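Local coordinates for protein pyridoxine 4-oxidase (Mesorhizobium loti, PDB 4HA6) that probably oxidises pyridoxine at its 4-hydroxymethyl group to the aldehyde pyridoxal, using bound FAD, as a member of the GMC oxidoreductase family, at residues Asp434-Ile437 with Ala438-Val441; Ala66-Ala69 with Gly70-His73; Ile342-Glu345 with Ser346-Ala349; Arg395-Phe398 with Arg399-Leu402. All blocks are in the same frame, centred on the assembly; numbering follows the deposited sequence. Where two conformers were deposited one is given.

Contact 1 of 4, residues Asp434-Ile437 with Ala438-Val441; sequences DDFI and ARSV
Asp-435 and Arg-439, one helical turn apart, form an i to i+4 salt bridge: OD2 of Asp-435 lies 2.7 Å from NH1 of Arg-439. The two flat groups are twisted 35° against each other, and the donor reaches OD2 from above the carboxylate plane. CD of the arginine already lies alongside Asp-435 OD2, and a bend at chi3 (45°) carries the guanidinium to the carboxylate, with NH1 also near CA of Phe-436. Replacing Arg-439 with an alanine would probably leave the Asp-435 carboxylate without this charged mate and free to turn.

Backbone bonds run from Ala-438 N to Asp-434 O (2.9 Å) and from Arg-439 N to Asp-435 O. Where the helix runs out, the O of Ile-437 takes two donors, Val-441 N nearly along the C=O axis at 2.9 Å and Ser-440 N from above the carbonyl plane at 3.1 Å. The hydroxyl OG of Ser-440 sits within 3.1 Å of both Phe-436 O and Ile-437 O, and its CB lies over one face of the Phe-436 ring, toward the rim. Ile-437 CG2 meets Val-441 CG1 at 3.8 Å.

This is the C-terminal end of helix 430-440, where Val-441 leaves helical geometry and begins strand 441-443. Ile-437 and Val-441 pack on Phe-398 of helix 392-409, while Phe-436, Ile-437 and Ser-440 rest on Phe-360 of strand 355-362.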
ATOM      1  N   ASP A 434      -9.705  23.460   7.636  1.00  5.93           N
ATOM      2  CA  ASP A 434      -9.857  22.751   6.371  1.00  5.96           C
ATOM      3  C   ASP A 434      -8.777  23.207   5.393  1.00 11.81           C
ATOM      4  O   ASP A 434      -8.237  22.397   4.635  1.00  7.58           O
ATOM      5  CB  ASP A 434     -11.245  23.014   5.771  1.00  9.02           C
ATOM      6  CG  ASP A 434     -12.344  22.148   6.397  1.00 10.80           C
ATOM      7  OD1 ASP A 434     -12.061  21.387   7.355  1.00  8.30           O
ATOM      8  OD2 ASP A 434     -13.505  22.247   5.933  1.00 11.37           O
ATOM      9  N   ASP A 435      -8.455  24.501   5.420  1.00  9.39           N
ATOM     10  CA  ASP A 435      -7.488  25.062   4.470  1.00 15.42           C
ATOM     11  C   ASP A 435      -6.081  24.569   4.781  1.00 10.12           C
ATOM     12  O   ASP A 435      -5.333  24.169   3.883  1.00  7.24           O
ATOM     13  CB  ASP A 435      -7.511  26.598   4.471  1.00  8.34           C
ATOM     14  CG  ASP A 435      -6.543  27.190   3.448  1.00 24.81           C
ATOM     15  OD1 ASP A 435      -6.745  26.969   2.231  1.00 25.14           O
ATOM     16  OD2 ASP A 435      -5.565  27.857   3.850  1.00 26.67           O
ATOM     17  N   PHE A 436      -5.718  24.599   6.056  1.00  8.51           N
ATOM     18  CA  PHE A 436      -4.440  24.041   6.457  1.00  7.90           C
ATOM     19  C   PHE A 436      -4.340  22.560   6.090  1.00  9.11           C
ATOM     20  O   PHE A 436      -3.320  22.109   5.547  1.00  7.75           O
ATOM     21  CB  PHE A 436      -4.217  24.207   7.950  1.00  8.94           C
ATOM     22  CG  PHE A 436      -2.993  23.502   8.434  1.00  8.39           C
ATOM     23  CD1 PHE A 436      -3.093  22.261   9.049  1.00  6.78           C
ATOM     24  CD2 PHE A 436      -1.735  24.065   8.248  1.00 11.27           C
ATOM     25  CE1 PHE A 436      -1.950  21.587   9.486  1.00 12.19           C
ATOM     26  CE2 PHE A 436      -0.589  23.408   8.687  1.00 11.10           C
ATOM     27  CZ  PHE A 436      -0.699  22.162   9.305  1.00  9.04           C
ATOM     28  N   ILE A 437      -5.385  21.793   6.395  1.00  7.64           N
ATOM     29  CA  ILE A 437      -5.371  20.358   6.088  1.00  5.94           C
ATOM     30  C   ILE A 437      -5.199  20.124   4.577  1.00 11.27           C
ATOM     31  O   ILE A 437      -4.359  19.321   4.161  1.00  9.43           O
ATOM     32  CB  ILE A 437      -6.633  19.662   6.639  1.00  9.42           C
ATOM     33  CG1 ILE A 437      -6.604  19.667   8.175  1.00  5.26           C
ATOM     34  CG2 ILE A 437      -6.752  18.233   6.117  1.00  6.37           C
ATOM     35  CD1 ILE A 437      -7.958  19.297   8.818  1.00  7.30           C
ATOM     36  N   ALA A 438      -5.965  20.858   3.768  1.00  6.49           N
ATOM     37  CA  ALA A 438      -5.918  20.743   2.306  1.00  6.61           C
ATOM     38  C   ALA A 438      -4.522  21.079   1.747  1.00  8.63           C
ATOM     39  O   ALA A 438      -4.074  20.499   0.748  1.00 11.06           O
ATOM     40  CB  ALA A 438      -6.981  21.657   1.675  1.00  5.74           C
ATOM     41  N   ARG A 439      -3.847  22.022   2.398  1.00  7.77           N
ATOM     42  CA  ARG A 439      -2.518  22.442   1.983  1.00  7.15           C
ATOM     43  C   ARG A 439      -1.448  21.459   2.446  1.00  6.62           C
ATOM     44  O   ARG A 439      -0.382  21.340   1.810  1.00 12.08           O
ATOM     45  CB  ARG A 439      -2.215  23.848   2.527  1.00 13.36           C
ATOM     46  CG  ARG A 439      -2.757  25.005   1.663  1.00 10.09           C
ATOM     47  CD  ARG A 439      -3.002  26.293   2.479  1.00 21.09           C
ATOM     48  NE  ARG A 439      -1.905  26.626   3.390  1.00 39.57           N
ATOM     49  CZ  ARG A 439      -2.060  27.045   4.651  1.00 39.01           C
ATOM     50  NH1 ARG A 439      -3.270  27.192   5.187  1.00 24.51           N
ATOM     51  NH2 ARG A 439      -0.996  27.316   5.394  1.00 42.21           N
ATOM     52  N   SER A 440      -1.730  20.741   3.535  1.00  4.91           N
ATOM     53  CA  SER A 440      -0.716  19.904   4.194  1.00  9.76           C
ATOM     54  C   SER A 440      -0.743  18.411   3.831  1.00  5.88           C
ATOM     55  O   SER A 440       0.289  17.716   3.939  1.00  4.01           O
ATOM     56  CB  SER A 440      -0.829  20.055   5.716  1.00 12.70           C
ATOM     57  OG  SER A 440      -2.007  19.433   6.191  1.00  9.87           O
ATOM     58  N   VAL A 441      -1.905  17.890   3.433  1.00  6.79           N
ATOM     59  CA  VAL A 441      -2.000  16.446   3.193  1.00  6.98           C
ATOM     60  C   VAL A 441      -1.087  15.967   2.050  1.00  8.64           C
ATOM     61  O   VAL A 441      -0.954  16.633   1.010  1.00  5.92           O
ATOM     62  CB  VAL A 441      -3.462  15.969   2.950  1.00  5.20           C
ATOM     63  CG1 VAL A 441      -4.292  16.038   4.248  1.00  2.82           C
ATOM     64  CG2 VAL A 441      -4.134  16.765   1.830  1.00  3.37           C
TER

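Contact 2 of 4, residues Ala66-Ala69 with Gly70-His73; sequences AGTA and GRAH
A type I' beta turn from Thr-68 to Arg-71 reverses the chain in the loop between strands 60-61 and 74-75. Ala-69 and Gly-70 hold its two central positions, both with positive phi; at Gly-70 a side chain would run into the carbonyl oxygen of Ala-69. The turn is closed by Arg-71 N on Thr-68 O, 2.9 Å and fairly straight at 161°, though the donor stands well above the carbonyl plane.

Beyond the turn, Thr-68 OG1 and His-73 NE2 share a hydrogen bond of 2.9 Å in which either could be the donor. The hydroxyl meets the imidazole at its edge, near the ring plane, and the two side chains come at each other from opposite directions. With chi1 at 75°, OG1 of Thr-68 is set between its own backbone N and carbonyl carbon and faces the histidine.

The aliphatic part of Arg-71 lies along the Thr-68 carbonyl, its CG 3.1 Å from that oxygen. A bend at chi3 (51°) then swings the guanidinium past Thr-68, NH1 standing 4.0 Å from CB of Thr-68. Its polar end is used elsewhere: NE pairs with Glu-345, and NH1 bonds the carbonyl oxygens of Ala-438 and Val-441. A methionine in place of Arg-71 would probably leave Glu-345 without its charged partner and those two carbonyls without this donor.

Thr-68 packs on Val-441 and Arg-71 on Ile-442, which puts the turn against strand 441-443 where it emerges from helix 430-440.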
ATOM      1  N   ALA A  66      -8.963  19.533  -6.262  1.00  4.64           N
ATOM      2  CA  ALA A  66      -9.773  20.621  -5.713  1.00 13.68           C
ATOM      3  C   ALA A  66      -9.901  20.531  -4.191  1.00  7.43           C
ATOM      4  O   ALA A  66      -9.975  21.556  -3.491  1.00  9.37           O
ATOM      5  CB  ALA A  66     -11.158  20.618  -6.361  1.00 21.21           C
ATOM      6  N   GLY A  67      -9.921  19.306  -3.680  1.00  8.08           N
ATOM      7  CA  GLY A  67     -10.034  19.087  -2.245  1.00  6.48           C
ATOM      8  C   GLY A  67      -8.721  19.262  -1.497  1.00 12.02           C
ATOM      9  O   GLY A  67      -8.718  19.287  -0.262  1.00  9.18           O
ATOM     10  N   THR A  68      -7.601  19.367  -2.218  1.00  4.39           N
ATOM     11  CA  THR A  68      -6.325  19.658  -1.548  1.00  7.05           C
ATOM     12  C   THR A  68      -5.706  20.926  -2.116  1.00  9.23           C
ATOM     13  O   THR A  68      -4.554  20.914  -2.573  1.00  7.01           O
ATOM     14  CB  THR A  68      -5.299  18.487  -1.639  1.00  7.38           C
ATOM     15  OG1 THR A  68      -4.743  18.432  -2.961  1.00 11.16           O
ATOM     16  CG2 THR A  68      -5.960  17.156  -1.303  1.00  7.36           C
ATOM     17  N   ALA A  69      -6.489  22.006  -2.086  1.00 10.75           N
ATOM     18  CA  ALA A  69      -6.053  23.336  -2.506  1.00 11.14           C
ATOM     19  C   ALA A  69      -5.529  23.360  -3.938  1.00 13.93           C
ATOM     20  O   ALA A  69      -4.605  24.114  -4.255  1.00  8.61           O
ATOM     21  CB  ALA A  69      -4.996  23.888  -1.540  1.00 13.26           C
ATOM     22  N   GLY A  70      -6.117  22.540  -4.802  1.00  7.85           N
ATOM     23  CA  GLY A  70      -5.678  22.469  -6.188  1.00  6.74           C
ATOM     24  C   GLY A  70      -4.306  21.847  -6.410  1.00 16.64           C
ATOM     25  O   GLY A  70      -3.788  21.888  -7.533  1.00 12.20           O
ATOM     26  N   ARG A  71      -3.719  21.261  -5.362  1.00 10.26           N
ATOM     27  CA  ARG A  71      -2.405  20.620  -5.490  1.00 12.10           C
ATOM     28  C   ARG A  71      -2.471  19.309  -6.279  1.00 15.92           C
ATOM     29  O   ARG A  71      -3.406  18.517  -6.124  1.00 11.18           O
ATOM     30  CB  ARG A  71      -1.777  20.380  -4.107  1.00  9.67           C
ATOM     31  CG  ARG A  71      -1.610  21.660  -3.282  1.00 13.86           C
ATOM     32  CD  ARG A  71      -1.412  21.390  -1.785  1.00  9.10           C
ATOM     33  NE  ARG A  71      -0.352  20.412  -1.553  1.00 10.75           N
ATOM     34  CZ  ARG A  71      -0.481  19.339  -0.777  1.00 11.26           C
ATOM     35  NH1 ARG A  71      -1.623  19.117  -0.133  1.00  8.26           N
ATOM     36  NH2 ARG A  71       0.532  18.491  -0.637  1.00  5.86           N
ATOM     37  N   ALA A  72      -1.477  19.103  -7.138  1.00 10.11           N
ATOM     38  CA  ALA A  72      -1.262  17.828  -7.814  1.00  6.92           C
ATOM     39  C   ALA A  72      -0.250  17.069  -6.973  1.00  9.40           C
ATOM     40  O   ALA A  72       0.583  17.671  -6.309  1.00 13.61           O
ATOM     41  CB  ALA A  72      -0.718  18.058  -9.226  1.00  6.11           C
ATOM     42  N   HIS A  73      -0.307  15.749  -7.000  1.00  6.94           N
ATOM     43  CA  HIS A  73       0.501  14.968  -6.085  1.00 10.85           C
ATOM     44  C   HIS A  73       1.425  14.012  -6.834  1.00 10.12           C
ATOM     45  O   HIS A  73       1.095  13.539  -7.924  1.00 11.56           O
ATOM     46  CB  HIS A  73      -0.415  14.162  -5.166  1.00  7.92           C
ATOM     47  CG  HIS A  73      -1.291  15.008  -4.298  1.00 10.07           C
ATOM     48  ND1 HIS A  73      -1.076  15.152  -2.945  1.00  6.87           N
ATOM     49  CD2 HIS A  73      -2.388  15.749  -4.584  1.00  6.48           C
ATOM     50  CE1 HIS A  73      -1.997  15.954  -2.436  1.00  9.34           C
ATOM     51  NE2 HIS A  73      -2.809  16.326  -3.409  1.00  6.69           N
TER

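Contact 3 of 4, residues Ile342-Glu345 with Ser346-Ala349; sequences IVSE and SFPA
Two hydrogen bonds link Ser-344 to the residues that follow it, one from its backbone and one from its side chain. In the type I beta turn from Ser-344 to Phe-347, the N-H of Phe-347 points at Ser-344 O over 3.2 Å and almost straight (166°), although it arrives from above the carbonyl plane. OG of Ser-344 accepts from Ser-346 N at 3.1 Å, which makes an ST turn; a chi1 of 72° folds the hydroxyl back over the turn to meet that amide.

Van der Waals packing is slighter. Val-343 CG2 makes an apolar contact with Phe-347 CB at 4.0 Å, the two side chains crossing at an oblique angle, and the same methyl lies 3.6 Å from the carbonyl O of Phe-347. CD1 of the Phe-347 ring comes within 3.6 Å of Ser-344 OG, while CB of Ser-346, its sequence neighbour, lies over the rim of one face.

The charged side chain of Glu-345 is turned to another part of the protein, where OE2 forms a salt bridge with Arg-71. The hydroxyls of Ser-344 and Ser-346 both bond the carbonyl oxygen of Arg-439, at the end of helix 430-440.

Chemically, then, this surface turn offers two hydroxyls and a carboxylate to its neighbours. The Ser-344 hydroxyl does double work, accepting from an amide within the turn while bonding a helix-end carbonyl, which should limit its freedom to rotate.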
ATOM      1  N   ILE A 342       8.756  16.419   8.803  1.00 21.90           N
ATOM      2  CA  ILE A 342       8.098  16.247   7.508  1.00 23.99           C
ATOM      3  C   ILE A 342       6.970  17.257   7.218  1.00 17.60           C
ATOM      4  O   ILE A 342       6.001  17.343   7.961  1.00 19.11           O
ATOM      5  CB  ILE A 342       7.563  14.801   7.382  1.00 19.43           C
ATOM      6  CG1 ILE A 342       8.736  13.810   7.359  1.00 32.61           C
ATOM      7  CG2 ILE A 342       6.670  14.651   6.157  1.00 16.12           C
ATOM      8  CD1 ILE A 342       8.336  12.360   7.127  1.00 25.11           C
ATOM      9  N   VAL A 343       7.104  18.026   6.139  1.00 13.02           N
ATOM     10  CA  VAL A 343       6.029  18.926   5.723  1.00 12.94           C
ATOM     11  C   VAL A 343       5.779  18.772   4.227  1.00 19.96           C
ATOM     12  O   VAL A 343       6.657  18.298   3.499  1.00  9.36           O
ATOM     13  CB  VAL A 343       6.345  20.408   6.029  1.00 19.16           C
ATOM     14  CG1 VAL A 343       6.693  20.597   7.500  1.00 24.63           C
ATOM     15  CG2 VAL A 343       7.481  20.908   5.146  1.00 13.27           C
ATOM     16  N   SER A 344       4.589  19.165   3.766  1.00  9.26           N
ATOM     17  CA  SER A 344       4.290  19.140   2.329  1.00 15.99           C
ATOM     18  C   SER A 344       5.051  20.253   1.618  1.00 13.21           C
ATOM     19  O   SER A 344       5.709  21.070   2.268  1.00 14.69           O
ATOM     20  CB  SER A 344       2.790  19.329   2.087  1.00 12.49           C
ATOM     21  OG  SER A 344       2.412  20.673   2.350  1.00 14.13           O
ATOM     22  N   GLU A 345       4.958  20.298   0.290  1.00  8.79           N
ATOM     23  CA  GLU A 345       5.591  21.374  -0.468  1.00 14.05           C
ATOM     24  C   GLU A 345       4.987  22.749  -0.168  1.00 20.03           C
ATOM     25  O   GLU A 345       5.576  23.768  -0.522  1.00 14.74           O
ATOM     26  CB  GLU A 345       5.543  21.101  -1.975  1.00 10.69           C
ATOM     27  CG  GLU A 345       4.234  21.496  -2.644  1.00 19.46           C
ATOM     28  CD  GLU A 345       3.083  20.530  -2.357  1.00 16.28           C
ATOM     29  OE1 GLU A 345       3.293  19.508  -1.665  1.00 14.76           O
ATOM     30  OE2 GLU A 345       1.960  20.799  -2.835  1.00 17.09           O
ATOM     31  N   SER A 346       3.825  22.780   0.488  1.00 14.98           N
ATOM     32  CA  SER A 346       3.181  24.037   0.850  1.00 12.82           C
ATOM     33  C   SER A 346       3.893  24.804   1.973  1.00 17.08           C
ATOM     34  O   SER A 346       3.533  25.947   2.261  1.00 18.95           O
ATOM     35  CB  SER A 346       1.729  23.801   1.277  1.00 16.82           C
ATOM     36  OG  SER A 346       1.020  23.046   0.321  1.00 15.93           O
ATOM     37  N   PHE A 347       4.875  24.179   2.619  1.00 19.05           N
ATOM     38  CA  PHE A 347       5.584  24.827   3.727  1.00 18.03           C
ATOM     39  C   PHE A 347       7.098  24.731   3.557  1.00 18.33           C
ATOM     40  O   PHE A 347       7.602  23.788   2.945  1.00 23.39           O
ATOM     41  CB  PHE A 347       5.172  24.199   5.056  1.00 18.91           C
ATOM     42  CG  PHE A 347       3.680  24.134   5.254  1.00 19.67           C
ATOM     43  CD1 PHE A 347       2.992  22.936   5.094  1.00 18.38           C
ATOM     44  CD2 PHE A 347       2.965  25.273   5.588  1.00 13.73           C
ATOM     45  CE1 PHE A 347       1.619  22.873   5.278  1.00 17.70           C
ATOM     46  CE2 PHE A 347       1.585  25.219   5.764  1.00 23.15           C
ATOM     47  CZ  PHE A 347       0.916  24.016   5.608  1.00 19.51           C
ATOM     48  N   PRO A 348       7.835  25.721   4.085  1.00 25.08           N
ATOM     49  CA  PRO A 348       9.299  25.613   4.070  1.00 21.49           C
ATOM     50  C   PRO A 348       9.767  24.583   5.093  1.00 19.67           C
ATOM     51  O   PRO A 348       9.204  24.511   6.185  1.00 24.35           O
ATOM     52  CB  PRO A 348       9.761  27.017   4.474  1.00 22.68           C
ATOM     53  CG  PRO A 348       8.602  27.603   5.229  1.00 33.59           C
ATOM     54  CD  PRO A 348       7.371  27.025   4.599  1.00 21.30           C
ATOM     55  N   ALA A 349      10.762  23.779   4.737  1.00 24.42           N
ATOM     56  CA  ALA A 349      11.305  22.794   5.664  1.00 25.94           C
ATOM     57  C   ALA A 349      12.197  23.462   6.705  1.00 30.92           C
ATOM     58  O   ALA A 349      13.010  24.322   6.368  1.00 30.22           O
ATOM     59  CB  ALA A 349      12.073  21.730   4.916  1.00 23.87           C
TER

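Contact 4 of 4, residues Arg395-Phe398 with Arg399-Leu402; sequences RERF and RRAL
A salt-bridge network of Glu-396, Arg-397 and Arg-400 runs along one side of helix 392-409. Its i to i+4 member joins Glu-396 OE2 to Arg-400 NH1 at 2.6 Å. The oxygen lies in the guanidinium plane, at its edge, but the nitrogen approaches from above the carboxylate plane, and the two planes stand 51° apart. Both chains bend to meet: Glu-396 at chi2 (-81°), and Arg-400 at chi2 and chi3, which curls its guanidinium back so that one face lies over Glu-396 O and CB of Arg-399. The other carboxylate oxygen, OE1 of Glu-396, is 3.1 Å from NH1 of Arg-397, well out of that guanidinium's plane, so only the charges attract.

Beneath these side chains run the helical backbone bonds, among them Leu-402 N to Phe-398 O at 2.9 Å; Arg-400 N bonds Glu-396 O and Ala-401 N bonds Arg-397 O in the same way. Arg-399 N reaches Arg-395 O over a longer 3.3 Å.

Arg-399 stretches out from CG to NE, its CG 3.6 Å from the O of Arg-395. It turns to Asp-434 of helix 430-440, as does Arg-395 in one of its two conformers, and on the buried side Phe-398 packs on Ile-437 of that helix.

Arg-400 also pairs with Glu-403, so it sits between two acids, while Glu-396 faces two arginines. Two arginines so close would probably favour the ionised form of Glu-396.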
ATOM      1  N   ARG A 395     -13.558  15.131   5.218  1.00  4.50           N
ATOM      2  CA  ARG A 395     -13.094  16.431   5.681  0.53  6.44           C
ATOM      3  C   ARG A 395     -13.319  16.590   7.183  1.00  8.60           C
ATOM      4  O   ARG A 395     -12.454  17.106   7.898  1.00  8.02           O
ATOM      5  CB  ARG A 395     -13.773  17.563   4.889  0.53  8.00           C
ATOM      6  CG  ARG A 395     -13.311  17.650   3.424  0.53  8.99           C
ATOM      7  CD  ARG A 395     -14.082  18.707   2.615  0.53 10.79           C
ATOM      8  NE  ARG A 395     -14.089  20.018   3.265  0.53 10.39           N
ATOM      9  CZ  ARG A 395     -14.006  21.179   2.622  0.53 10.58           C
ATOM     10  NH1 ARG A 395     -13.896  21.207   1.300  0.53 15.62           N
ATOM     11  NH2 ARG A 395     -14.027  22.313   3.304  0.53  6.59           N
ATOM     12  N   GLU A 396     -14.477  16.131   7.658  1.00  8.34           N
ATOM     13  CA  GLU A 396     -14.835  16.241   9.077  1.00  9.23           C
ATOM     14  C   GLU A 396     -13.906  15.388   9.943  1.00  7.80           C
ATOM     15  O   GLU A 396     -13.358  15.878  10.948  1.00  6.12           O
ATOM     16  CB  GLU A 396     -16.312  15.856   9.290  1.00  8.16           C
ATOM     17  CG  GLU A 396     -16.863  16.058  10.726  1.00 13.22           C
ATOM     18  CD  GLU A 396     -16.491  14.920  11.688  1.00 14.46           C
ATOM     19  OE1 GLU A 396     -16.221  13.794  11.206  1.00 10.23           O
ATOM     20  OE2 GLU A 396     -16.475  15.146  12.928  1.00 12.23           O
ATOM     21  N   ARG A 397     -13.720  14.128   9.540  1.00  4.43           N
ATOM     22  CA  ARG A 397     -12.801  13.208  10.212  1.00  6.07           C
ATOM     23  C   ARG A 397     -11.347  13.724  10.279  1.00 10.84           C
ATOM     24  O   ARG A 397     -10.656  13.497  11.279  1.00  7.71           O
ATOM     25  CB  ARG A 397     -12.829  11.834   9.529  1.00  9.78           C
ATOM     26  CG  ARG A 397     -14.073  11.017   9.802  1.00 13.47           C
ATOM     27  CD  ARG A 397     -13.987  10.406  11.197  1.00 18.38           C
ATOM     28  NE  ARG A 397     -15.193   9.674  11.578  1.00 33.87           N
ATOM     29  CZ  ARG A 397     -16.088  10.119  12.459  1.00 40.39           C
ATOM     30  NH1 ARG A 397     -15.920  11.303  13.055  1.00 20.28           N
ATOM     31  NH2 ARG A 397     -17.148   9.376  12.747  1.00 32.32           N
ATOM     32  N   PHE A 398     -10.876  14.393   9.222  1.00  7.03           N
ATOM     33  CA  PHE A 398      -9.516  14.953   9.219  1.00  5.17           C
ATOM     34  C   PHE A 398      -9.364  16.100  10.223  1.00  6.78           C
ATOM     35  O   PHE A 398      -8.267  16.331  10.734  1.00  3.28           O
ATOM     36  CB  PHE A 398      -9.128  15.454   7.827  1.00  5.21           C
ATOM     37  CG  PHE A 398      -7.957  14.720   7.215  1.00  5.38           C
ATOM     38  CD1 PHE A 398      -6.676  14.868   7.733  1.00  4.25           C
ATOM     39  CD2 PHE A 398      -8.140  13.900   6.110  1.00  2.11           C
ATOM     40  CE1 PHE A 398      -5.583  14.178   7.154  1.00  7.34           C
ATOM     41  CE2 PHE A 398      -7.067  13.212   5.530  1.00  3.25           C
ATOM     42  CZ  PHE A 398      -5.787  13.355   6.054  1.00  2.96           C
ATOM     43  N   ARG A 399     -10.451  16.834  10.481  1.00 10.21           N
ATOM     44  CA  ARG A 399     -10.468  17.801  11.583  1.00 12.34           C
ATOM     45  C   ARG A 399     -10.273  17.055  12.900  1.00  4.75           C
ATOM     46  O   ARG A 399      -9.498  17.487  13.762  1.00  4.91           O
ATOM     47  CB  ARG A 399     -11.790  18.577  11.641  1.00  7.08           C
ATOM     48  CG  ARG A 399     -11.990  19.574  10.512  1.00  9.64           C
ATOM     49  CD  ARG A 399     -13.292  20.350  10.688  1.00  8.40           C
ATOM     50  NE  ARG A 399     -13.792  20.756   9.377  1.00 11.38           N
ATOM     51  CZ  ARG A 399     -15.076  20.778   9.035  1.00 11.47           C
ATOM     52  NH1 ARG A 399     -16.022  20.434   9.913  1.00  7.10           N
ATOM     53  NH2 ARG A 399     -15.415  21.165   7.815  1.00 12.11           N
ATOM     54  N   ARG A 400     -10.983  15.944  13.058  1.00  5.32           N
ATOM     55  CA  ARG A 400     -10.840  15.141  14.270  1.00  7.47           C
ATOM     56  C   ARG A 400      -9.398  14.650  14.400  1.00  7.85           C
ATOM     57  O   ARG A 400      -8.826  14.644  15.505  1.00  5.49           O
ATOM     58  CB  ARG A 400     -11.827  13.968  14.286  1.00  7.84           C
ATOM     59  CG  ARG A 400     -13.318  14.354  14.151  1.00 10.86           C
ATOM     60  CD  ARG A 400     -13.875  15.090  15.381  1.00  9.53           C
ATOM     61  NE  ARG A 400     -13.533  16.517  15.398  1.00 12.69           N
ATOM     62  CZ  ARG A 400     -14.160  17.460  14.688  1.00 14.34           C
ATOM     63  NH1 ARG A 400     -15.176  17.149  13.887  1.00 14.00           N
ATOM     64  NH2 ARG A 400     -13.765  18.727  14.773  1.00 10.05           N
ATOM     65  N   ALA A 401      -8.783  14.285  13.271  1.00  6.03           N
ATOM     66  CA  ALA A 401      -7.413  13.748  13.313  1.00  8.17           C
ATOM     67  C   ALA A 401      -6.432  14.843  13.724  1.00  6.54           C
ATOM     68  O   ALA A 401      -5.583  14.621  14.602  1.00  6.63           O
ATOM     69  CB  ALA A 401      -7.007  13.141  11.970  1.00  3.40           C
ATOM     70  N   LEU A 402      -6.541  16.013  13.085  1.00  3.55           N
ATOM     71  CA  LEU A 402      -5.683  17.160  13.424  1.00  2.97           C
ATOM     72  C   LEU A 402      -5.884  17.506  14.886  1.00  7.55           C
ATOM     73  O   LEU A 402      -4.932  17.838  15.605  1.00  7.34           O
ATOM     74  CB  LEU A 402      -6.072  18.388  12.611  1.00  5.77           C
ATOM     75  CG  LEU A 402      -5.009  19.412  12.171  1.00 11.49           C
ATOM     76  CD1 LEU A 402      -5.636  20.777  11.952  1.00  9.10           C
ATOM     77  CD2 LEU A 402      -3.775  19.502  13.079  1.00  3.99           C
TER

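How the contacts relate
Contact 1 touches the other three. Arg-71 NH1 of contact 2 lies 2.8 Å from Val-441 O, and Ser-346 OG of contact 3 is 2.7 Å from Arg-439 O, so two loops bond different carbonyls where helix 430-440 passes into strand 441-443. From contact 4, Arg-399 NE reaches Asp-434 OD1 at 2.7 Å, and Arg-395 joins the same carboxylate in one of its two conformers. Contacts 2 and 3 meet directly through Arg-71 NE and Glu-345 OE2, whereas contacts 3 and 4 lie about 20 Å apart between centres. None lines the substrate pocket: the side chains of Val-441, His-73 and Ser-344 are each about 11 Å from the bound pyridoxamine.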